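Local coordinates for Non-ribosomal peptide synthetase (Methanobrevibacter ruminantium, PDB 6VTJ), which probably carries a nonribosomal peptide on the phosphopantetheine arm of its thiolation domain and releases it by reduction in the adjoining reductase domain, at residues L56-Y61 and Q424-N429; E116-G121 and H463-D468; I97-N102 and T281-Q286. All coordinates share one frame; numbering follows the deposited sequence.

Interaction 1. Residues L56-Y61 and Q424-N429; sequences LLKQGY and QNMNEN
Leu57 and Lys58 meet Met426 where the carrier domain reaches the C-terminal part of the chain, and the apolar contacts come first. The methionine chain bends at both chi2 (-74°) and chi3 (-44°), which turns its methyl CE onto Leu57 CB at a tight 3.4 Å, the two side chains crossing at about a right angle. Lys58 instead runs antiparallel to Met426, Lys58 CG lying 3.5 Å from Met426 CB.

Polar links are indirect. One water accepts from Lys58 NZ at 3.2 Å and donates to Met426 O at 2.8 Å, so it joins the ammonium to the carbonyl; the same ammonium also makes a weak, long ion pair with Glu55.

Local bonds shape each side. A Schellman motif with Gly60 at positive phi ends the helix, while the facing loop is held by an Asx turn, Asn429 N to Asn427 OD1 (2.9 Å), and by the near-straight bond from Asn429 ND2 to Asn425 OD1.

This is an interdomain surface contact. Helix 46-58, which begins at the pantetheine-site residue Ser46, packs through Leu56 on helix 15-28, and the loop between helices 415-423 and 431-435 rests on helix 338-349.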
loop_
_atom_site.group_PDB
_atom_site.type_symbol
_atom_site.label_atom_id
_atom_site.label_comp_id
_atom_site.label_asym_id
_atom_site.label_seq_id
_atom_site.Cartn_x
_atom_site.Cartn_y
_atom_site.Cartn_z
ATOM N N LEU A 56 8.917 15.527 20.671
ATOM C CA LEU A 56 9.261 16.834 20.107
ATOM C C LEU A 56 8.055 17.769 20.052
ATOM O O LEU A 56 8.211 18.988 20.197
ATOM C CB LEU A 56 9.857 16.681 18.709
ATOM C CG LEU A 56 11.223 16.009 18.625
ATOM C CD1 LEU A 56 11.478 15.461 17.231
ATOM C CD2 LEU A 56 12.323 16.987 19.059
ATOM N N LEU A 57 6.850 17.225 19.816
ATOM C CA LEU A 57 5.648 18.056 19.815
ATOM C C LEU A 57 5.307 18.521 21.224
ATOM O O LEU A 57 4.809 19.639 21.414
ATOM C CB LEU A 57 4.465 17.291 19.214
ATOM C CG LEU A 57 4.441 16.858 17.735
ATOM C CD1 LEU A 57 3.233 15.949 17.469
ATOM C CD2 LEU A 57 4.445 18.056 16.774
ATOM N N LYS A 58 5.562 17.672 22.222
ATOM C CA LYS A 58 5.311 18.048 23.608
ATOM C C LYS A 58 6.197 19.204 24.040
ATOM O O LYS A 58 5.779 20.029 24.859
ATOM C CB LYS A 58 5.522 16.847 24.527
ATOM C CG LYS A 58 4.292 15.997 24.682
ATOM C CD LYS A 58 4.547 14.747 25.513
ATOM C CE LYS A 58 4.737 15.066 26.978
ATOM N NZ LYS A 58 5.056 13.838 27.767
ATOM N N GLN A 59 7.416 19.279 23.506
ATOM C CA GLN A 59 8.325 20.393 23.731
ATOM C C GLN A 59 8.006 21.593 22.861
ATOM O O GLN A 59 8.794 22.546 22.837
ATOM C CB GLN A 59 9.771 19.962 23.474
ATOM C CG GLN A 59 10.185 18.746 24.260
ATOM C CD GLN A 59 10.333 19.054 25.724
ATOM O OE1 GLN A 59 10.724 20.156 26.090
ATOM N NE2 GLN A 59 10.035 18.080 26.573
ATOM N N GLY A 60 6.897 21.561 22.128
ATOM C CA GLY A 60 6.492 22.703 21.337
ATOM C C GLY A 60 7.228 22.892 20.035
ATOM O O GLY A 60 7.293 24.020 19.541
ATOM N N TYR A 61 7.795 21.829 19.462
ATOM C CA TYR A 61 8.376 21.893 18.127
ATOM C C TYR A 61 7.346 21.461 17.090
ATOM O O TYR A 61 6.433 20.684 17.385
ATOM C CB TYR A 61 9.631 21.024 18.033
ATOM C CG TYR A 61 10.765 21.575 18.872
ATOM C CD1 TYR A 61 11.438 22.731 18.487
ATOM C CD2 TYR A 61 11.141 20.960 20.066
ATOM C CE1 TYR A 61 12.451 23.251 19.257
ATOM C CE2 TYR A 61 12.158 21.472 20.845
ATOM C CZ TYR A 61 12.812 22.618 20.438
ATOM O OH TYR A 61 13.837 23.137 21.209
ATOM N N GLN A 424 -4.477 17.766 24.694
ATOM C CA GLN A 424 -4.570 16.986 25.917
ATOM C C GLN A 424 -4.195 15.515 25.725
ATOM O O GLN A 424 -4.227 14.756 26.701
ATOM C CB GLN A 424 -5.988 17.089 26.496
ATOM C CG GLN A 424 -6.368 18.486 26.976
ATOM N N ASN A 425 -3.873 15.070 24.512
ATOM C CA ASN A 425 -3.523 13.654 24.317
ATOM C C ASN A 425 -2.182 13.466 23.619
ATOM O O ASN A 425 -2.031 12.632 22.719
ATOM C CB ASN A 425 -4.599 12.931 23.540
ATOM C CG ASN A 425 -5.726 12.550 24.412
ATOM O OD1 ASN A 425 -5.738 11.458 24.969
ATOM N ND2 ASN A 425 -6.667 13.471 24.598
ATOM N N MET A 426 -1.164 14.186 24.077
ATOM C CA MET A 426 0.186 14.046 23.535
ATOM C C MET A 426 0.857 12.797 24.114
ATOM O O MET A 426 1.822 12.860 24.882
ATOM C CB MET A 426 0.989 15.297 23.838
ATOM C CG MET A 426 0.282 16.571 23.454
ATOM S SD MET A 426 0.339 16.731 21.675
ATOM C CE MET A 426 2.051 16.286 21.399
ATOM N N ASN A 427 0.327 11.641 23.719
ATOM C CA ASN A 427 0.815 10.358 24.201
ATOM C C ASN A 427 0.542 9.259 23.173
ATOM O O ASN A 427 0.454 9.544 21.973
ATOM C CB ASN A 427 0.189 10.023 25.560
ATOM C CG ASN A 427 -1.332 10.095 25.554
ATOM O OD1 ASN A 427 -1.988 9.586 24.646
ATOM N ND2 ASN A 427 -1.899 10.706 26.587
ATOM N N GLU A 428 0.417 8.003 23.624
ATOM C CA GLU A 428 0.274 6.887 22.687
ATOM C C GLU A 428 -1.012 6.996 21.886
ATOM O O GLU A 428 -1.080 6.503 20.753
ATOM C CB GLU A 428 0.304 5.551 23.435
ATOM C CG GLU A 428 -0.649 5.506 24.635
ATOM C CD GLU A 428 -0.745 4.130 25.286
ATOM O OE2 GLU A 428 -1.771 3.853 25.960
ATOM N N ASN A 429 -2.024 7.671 22.449
ATOM C CA ASN A 429 -3.342 7.745 21.834
ATOM C C ASN A 429 -3.308 8.328 20.425
ATOM O O ASN A 429 -4.185 8.010 19.618
ATOM C CB ASN A 429 -4.272 8.587 22.699
ATOM C CG ASN A 429 -4.670 7.892 23.972
ATOM O OD1 ASN A 429 -4.497 6.685 24.117
ATOM N ND2 ASN A 429 -5.217 8.658 24.907
HETATM O O HOH W 1 3.819 11.326 26.212
#

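Interaction 2. Residues E116-G121 and H463-D468; sequences ENFFDG and HSLGFD
Phe118 points the outer edge of its ring at Ser464 and Leu465, so this small contact is an example of an aromatic used by its rim. CG stands anti to the backbone N (chi1 159°), which carries the ring out from its helix toward the other segment. Ser464 OG lies in the plane of that ring and faces one bond of it almost evenly, at 3.4 Å from Phe118 CE2 and 3.4 Å from Phe118 CZ, with Ser464 CB close behind at 3.7 Å from Phe118 CE2. The weakly positive hydrogens of a ring edge suit an oxygen of this kind, though no hydrogen bond spans the two segments.

Leu465 comes to the neighbouring part of the same edge, again near the ring plane. Its methyl CD2 is 4.1 Å from Phe118 CZ, an ordinary apolar distance, and the two side chains cross obliquely.

The backbone turns sharply just past this pair: Gly466, at phi 93°, forms a Schellman motif, and its N binds His463 O. The turn is also bridged by His463 ND1, which donates 2.7 Å to the syn lone pair of Asp468 OD1.

In the fold, helix 115-120 thus meets the C-terminal end of helix 456-464, Phe118 also touching Ile461 of that helix, Trp115 of its own, and Pro380 and Ser383 in the loop before strand 385-388.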
loop_
_atom_site.group_PDB
_atom_site.type_symbol
_atom_site.label_atom_id
_atom_site.label_comp_id
_atom_site.label_asym_id
_atom_site.label_seq_id
_atom_site.Cartn_x
_atom_site.Cartn_y
_atom_site.Cartn_z
ATOM N N GLU A 116 -14.052 1.736 -25.387
ATOM C CA GLU A 116 -14.257 1.196 -26.728
ATOM C C GLU A 116 -13.380 -0.024 -26.962
ATOM O O GLU A 116 -13.852 -1.064 -27.445
ATOM C CB GLU A 116 -13.978 2.273 -27.775
ATOM C CG GLU A 116 -14.171 1.786 -29.213
ATOM C CD GLU A 116 -14.317 2.930 -30.205
ATOM O OE1 GLU A 116 -13.449 3.045 -31.088
ATOM O OE2 GLU A 116 -15.298 3.704 -30.106
ATOM N N ASN A 117 -12.101 0.071 -26.593
ATOM C CA ASN A 117 -11.196 -1.036 -26.891
ATOM C C ASN A 117 -11.431 -2.226 -25.972
ATOM O O ASN A 117 -11.218 -3.372 -26.384
ATOM C CB ASN A 117 -9.751 -0.542 -26.840
ATOM C CG ASN A 117 -9.399 0.259 -28.080
ATOM O OD1 ASN A 117 -9.993 0.034 -29.141
ATOM N ND2 ASN A 117 -8.476 1.199 -27.961
ATOM N N PHE A 118 -11.911 -1.997 -24.745
ATOM C CA PHE A 118 -12.335 -3.129 -23.933
ATOM C C PHE A 118 -13.533 -3.825 -24.566
ATOM O O PHE A 118 -13.556 -5.054 -24.721
ATOM C CB PHE A 118 -12.702 -2.691 -22.519
ATOM C CG PHE A 118 -13.600 -3.685 -21.833
ATOM C CD1 PHE A 118 -13.090 -4.901 -21.411
ATOM C CD2 PHE A 118 -14.953 -3.451 -21.698
ATOM C CE1 PHE A 118 -13.908 -5.846 -20.810
ATOM C CE2 PHE A 118 -15.779 -4.397 -21.105
ATOM C CZ PHE A 118 -15.256 -5.587 -20.659
ATOM N N PHE A 119 -14.546 -3.047 -24.935
ATOM C CA PHE A 119 -15.783 -3.642 -25.412
ATOM C C PHE A 119 -15.581 -4.344 -26.754
ATOM O O PHE A 119 -16.154 -5.417 -26.989
ATOM C CB PHE A 119 -16.861 -2.567 -25.503
ATOM C CG PHE A 119 -18.191 -3.091 -25.915
ATOM C CD1 PHE A 119 -19.013 -3.713 -24.996
ATOM C CD2 PHE A 119 -18.619 -2.966 -27.221
ATOM C CE1 PHE A 119 -20.254 -4.201 -25.370
ATOM C CE2 PHE A 119 -19.858 -3.463 -27.604
ATOM C CZ PHE A 119 -20.672 -4.075 -26.668
ATOM N N ASP A 120 -14.750 -3.781 -27.635
ATOM C CA ASP A 120 -14.552 -4.397 -28.939
ATOM C C ASP A 120 -13.509 -5.502 -28.943
ATOM O O ASP A 120 -13.512 -6.319 -29.868
ATOM C CB ASP A 120 -14.133 -3.356 -29.974
ATOM C CG ASP A 120 -15.183 -2.311 -30.205
ATOM O OD1 ASP A 120 -16.376 -2.548 -29.884
ATOM O OD2 ASP A 120 -14.801 -1.234 -30.707
ATOM N N GLY A 121 -12.611 -5.547 -27.943
ATOM C CA GLY A 121 -11.522 -6.499 -27.965
ATOM C C GLY A 121 -11.927 -7.920 -27.601
ATOM O O GLY A 121 -13.031 -8.198 -27.122
ATOM N N HIS A 463 -18.342 -4.156 -14.358
ATOM C CA HIS A 463 -19.750 -4.500 -14.416
ATOM C C HIS A 463 -20.042 -5.321 -15.664
ATOM O O HIS A 463 -20.748 -6.339 -15.602
ATOM C CB HIS A 463 -20.614 -3.256 -14.383
ATOM C CG HIS A 463 -22.063 -3.563 -14.555
ATOM N ND1 HIS A 463 -22.872 -3.927 -13.500
ATOM C CD2 HIS A 463 -22.836 -3.620 -15.667
ATOM C CE1 HIS A 463 -24.093 -4.164 -13.952
ATOM N NE2 HIS A 463 -24.096 -3.990 -15.263
ATOM N N SER A 464 -19.445 -4.934 -16.791
ATOM C CA SER A 464 -19.624 -5.721 -18.003
ATOM C C SER A 464 -19.144 -7.147 -17.790
ATOM O O SER A 464 -19.727 -8.085 -18.340
ATOM C CB SER A 464 -18.908 -5.033 -19.164
ATOM O OG SER A 464 -18.635 -5.941 -20.208
ATOM N N LEU A 465 -18.156 -7.341 -16.920
ATOM C CA LEU A 465 -17.599 -8.653 -16.626
ATOM C C LEU A 465 -18.371 -9.403 -15.549
ATOM O O LEU A 465 -17.975 -10.512 -15.182
ATOM C CB LEU A 465 -16.127 -8.512 -16.209
ATOM C CG LEU A 465 -15.213 -8.050 -17.339
ATOM C CD1 LEU A 465 -13.776 -7.720 -16.825
ATOM C CD2 LEU A 465 -15.180 -9.092 -18.486
ATOM N N GLY A 466 -19.468 -8.839 -15.054
ATOM C CA GLY A 466 -20.280 -9.493 -14.048
ATOM C C GLY A 466 -19.947 -9.146 -12.615
ATOM O O GLY A 466 -20.426 -9.832 -11.700
ATOM N N PHE A 467 -19.172 -8.090 -12.385
ATOM C CA PHE A 467 -18.666 -7.744 -11.060
ATOM C C PHE A 467 -19.223 -6.383 -10.661
ATOM O O PHE A 467 -19.015 -5.393 -11.374
ATOM C CB PHE A 467 -17.131 -7.736 -11.069
ATOM C CG PHE A 467 -16.504 -7.310 -9.768
ATOM C CD1 PHE A 467 -16.563 -5.994 -9.343
ATOM C CD2 PHE A 467 -15.823 -8.234 -8.982
ATOM C CE1 PHE A 467 -15.993 -5.608 -8.143
ATOM C CE2 PHE A 467 -15.246 -7.850 -7.770
ATOM C CZ PHE A 467 -15.332 -6.541 -7.351
ATOM N N ASP A 468 -19.911 -6.329 -9.521
ATOM C CA ASP A 468 -20.275 -5.078 -8.866
ATOM C C ASP A 468 -19.668 -5.077 -7.464
ATOM O O ASP A 468 -19.528 -6.135 -6.836
ATOM C CB ASP A 468 -21.803 -4.895 -8.765
ATOM C CG ASP A 468 -22.439 -4.374 -10.053
ATOM O OD1 ASP A 468 -21.759 -4.272 -11.072
ATOM O OD2 ASP A 468 -23.651 -4.042 -10.044
#

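Interaction 3. Residues I97-N102 and T281-Q286; sequences IIKNYN and TLYYEQ
Tyr283 reaches across to Ile98 and Lys99, and its contacts are concentrated at the outer end of the ring. At CB the chain sets out with CG anti to the backbone N (chi1 -175°), carrying the ring toward helix 94-99. Tyr283 CD1 only grazes Ile98 CG2, at 4.2 Å; one atom further on, Tyr283 CE1 presses on the same methyl at 3.4 Å, and Tyr283 CZ follows at 3.6 Å. The isoleucine crosses the tyrosine at about a right angle, its methyl neither squarely over the ring nor at its edge. At the tip, Tyr283 OH touches both Ile98 CG2 and Lys99 CG, the latter 3.4 Å away. Over the ring centre, on one face, stands Glu285 N, 3.4 Å above the plane.

An alanine at Tyr283 is likely to leave Ile98 and the lysine methylenes without their partner and the loop less firmly joined to the helix.

The extended Lys99 chain ends in a salt bridge with Asp95, its NZ staying 5.2 Å from Glu285 OE1. Within the loop the Gln286 amide works twice, NE2 donating to Leu282 O while OE1 accepts from Tyr284 N.

This loop joins strand 252-258 to helix 291-308, on whose Cys294 Ile98 also packs. That helix opens with a Tyr-X-X-X-Lys sequence, consistent with the Rossmann-type fold of the short-chain dehydrogenase/reductase superfamily.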
loop_
_atom_site.group_PDB
_atom_site.type_symbol
_atom_site.label_atom_id
_atom_site.label_comp_id
_atom_site.label_asym_id
_atom_site.label_seq_id
_atom_site.Cartn_x
_atom_site.Cartn_y
_atom_site.Cartn_z
ATOM N N ILE A 97 15.688 10.271 -11.798
ATOM C CA ILE A 97 15.207 9.054 -12.446
ATOM C C ILE A 97 13.796 9.264 -12.993
ATOM O O ILE A 97 13.483 8.851 -14.115
ATOM C CB ILE A 97 15.288 7.865 -11.464
ATOM C CG1 ILE A 97 16.753 7.553 -11.171
ATOM C CG2 ILE A 97 14.643 6.633 -12.046
ATOM C CD1 ILE A 97 16.950 6.621 -10.007
ATOM N N ILE A 98 12.945 9.965 -12.239
ATOM C CA ILE A 98 11.561 10.163 -12.655
ATOM C C ILE A 98 11.495 11.063 -13.883
ATOM O O ILE A 98 10.820 10.745 -14.873
ATOM C CB ILE A 98 10.740 10.736 -11.489
ATOM C CG1 ILE A 98 10.382 9.624 -10.502
ATOM C CG2 ILE A 98 9.488 11.423 -11.995
ATOM C CD1 ILE A 98 10.192 10.136 -9.093
ATOM N N LYS A 99 12.214 12.191 -13.848
ATOM C CA LYS A 99 12.097 13.196 -14.900
ATOM C C LYS A 99 12.956 12.900 -16.127
ATOM O O LYS A 99 12.673 13.440 -17.201
ATOM C CB LYS A 99 12.453 14.576 -14.343
ATOM C CG LYS A 99 11.447 15.107 -13.336
ATOM C CD LYS A 99 11.971 16.362 -12.670
ATOM C CE LYS A 99 10.932 16.996 -11.756
ATOM N NZ LYS A 99 11.573 17.853 -10.706
ATOM N N ASN A 100 13.983 12.059 -16.007
ATOM C CA ASN A 100 14.883 11.792 -17.133
ATOM C C ASN A 100 14.321 10.625 -17.937
ATOM O O ASN A 100 14.815 9.497 -17.901
ATOM C CB ASN A 100 16.297 11.505 -16.647
ATOM C CG ASN A 100 17.220 11.107 -17.775
ATOM O OD1 ASN A 100 17.275 11.779 -18.814
ATOM N ND2 ASN A 100 17.936 9.994 -17.595
ATOM N N TYR A 101 13.270 10.916 -18.694
ATOM C CA TYR A 101 12.514 9.861 -19.350
ATOM C C TYR A 101 11.621 10.498 -20.393
ATOM O O TYR A 101 11.094 11.597 -20.185
ATOM C CB TYR A 101 11.674 9.066 -18.335
ATOM C CG TYR A 101 11.255 7.682 -18.807
ATOM C CD1 TYR A 101 12.065 6.574 -18.586
ATOM C CD2 TYR A 101 10.048 7.487 -19.447
ATOM C CE1 TYR A 101 11.683 5.311 -19.001
ATOM C CE2 TYR A 101 9.655 6.223 -19.876
ATOM C CZ TYR A 101 10.478 5.142 -19.651
ATOM O OH TYR A 101 10.097 3.892 -20.073
ATOM N N ASN A 102 11.472 9.808 -21.511
ATOM C CA ASN A 102 10.559 10.199 -22.573
ATOM C C ASN A 102 9.286 9.365 -22.426
ATOM O O ASN A 102 9.285 8.169 -22.722
ATOM C CB ASN A 102 11.220 9.992 -23.935
ATOM C CG ASN A 102 10.471 10.683 -25.054
ATOM O OD1 ASN A 102 9.235 10.743 -25.045
ATOM N ND2 ASN A 102 11.208 11.197 -26.037
ATOM N N THR A 281 -3.725 7.794 -17.251
ATOM C CA THR A 281 -2.754 8.720 -16.693
ATOM C C THR A 281 -1.608 7.960 -16.032
ATOM O O THR A 281 -1.837 7.058 -15.217
ATOM C CB THR A 281 -3.423 9.641 -15.663
ATOM O OG1 THR A 281 -4.603 10.237 -16.225
ATOM C CG2 THR A 281 -2.461 10.730 -15.230
ATOM N N LEU A 282 -0.371 8.340 -16.359
ATOM C CA LEU A 282 0.762 7.882 -15.564
ATOM C C LEU A 282 1.469 9.077 -14.947
ATOM O O LEU A 282 1.282 9.357 -13.763
ATOM C CB LEU A 282 1.741 7.046 -16.394
ATOM C CG LEU A 282 3.044 6.579 -15.726
ATOM C CD1 LEU A 282 2.802 5.759 -14.509
ATOM C CD2 LEU A 282 3.838 5.771 -16.708
ATOM N N TYR A 283 2.261 9.800 -15.734
ATOM C CA TYR A 283 3.125 10.851 -15.221
ATOM C C TYR A 283 2.628 12.229 -15.632
ATOM O O TYR A 283 2.425 12.491 -16.820
ATOM C CB TYR A 283 4.551 10.664 -15.724
ATOM C CG TYR A 283 5.503 11.663 -15.126
ATOM C CD1 TYR A 283 5.692 11.709 -13.761
ATOM C CD2 TYR A 283 6.199 12.571 -15.923
ATOM C CE1 TYR A 283 6.564 12.606 -13.184
ATOM C CE2 TYR A 283 7.094 13.490 -15.353
ATOM C CZ TYR A 283 7.268 13.496 -13.977
ATOM O OH TYR A 283 8.128 14.386 -13.355
ATOM N N TYR A 284 2.489 13.122 -14.650
ATOM C CA TYR A 284 2.186 14.525 -14.914
ATOM C C TYR A 284 2.888 15.439 -13.898
ATOM O O TYR A 284 2.337 16.476 -13.510
ATOM C CB TYR A 284 0.663 14.756 -14.918
ATOM C CG TYR A 284 -0.024 14.311 -13.643
ATOM C CD1 TYR A 284 -0.275 12.960 -13.395
ATOM C CD2 TYR A 284 -0.403 15.237 -12.674
ATOM C CE1 TYR A 284 -0.891 12.550 -12.215
ATOM C CE2 TYR A 284 -1.021 14.841 -11.515
ATOM C CZ TYR A 284 -1.262 13.499 -11.283
ATOM O OH TYR A 284 -1.866 13.108 -10.107
ATOM N N GLU A 285 4.081 15.049 -13.440
ATOM C CA GLU A 285 4.836 15.778 -12.411
ATOM C C GLU A 285 4.031 15.968 -11.126
ATOM O O GLU A 285 4.013 17.049 -10.525
ATOM C CB GLU A 285 5.351 17.117 -12.946
ATOM C CG GLU A 285 6.720 16.957 -13.566
ATOM C CD GLU A 285 7.249 18.206 -14.234
ATOM O OE1 GLU A 285 7.443 19.219 -13.525
ATOM O OE2 GLU A 285 7.471 18.158 -15.472
ATOM N N GLN A 286 3.372 14.895 -10.698
ATOM C CA GLN A 286 2.741 14.838 -9.391
ATOM C C GLN A 286 3.807 14.647 -8.316
ATOM O O GLN A 286 4.968 14.329 -8.598
ATOM C CB GLN A 286 1.708 13.702 -9.335
ATOM C CG GLN A 286 2.294 12.285 -9.478
ATOM C CD GLN A 286 2.323 11.765 -10.935
ATOM O OE1 GLN A 286 2.732 12.476 -11.847
ATOM N NE2 GLN A 286 1.884 10.516 -11.141
#

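How the interactions relate
From the N terminus the chain first passes 56-61 in the carrier domain, then 97-102 and 116-121 on helices 94-99 and 115-120. The loop closed earliest is that of interaction 3, when 281-286 returns to 97-102 after the first strands of the Rossmann-type sheet; it is nested inside the loop of interaction 1, closed at 424-429. Interaction 2, closed last at 463-468, crosses both. Interaction 1 thus ties the carrier domain to the loop between helices 415-423 and 431-435, while interactions 2 and 3 join helices 115-120 and 94-99 to later parts of the chain. None touch: interactions 1 and 2 lie on opposite sides of the chain's centre, their centres about 51 Å apart.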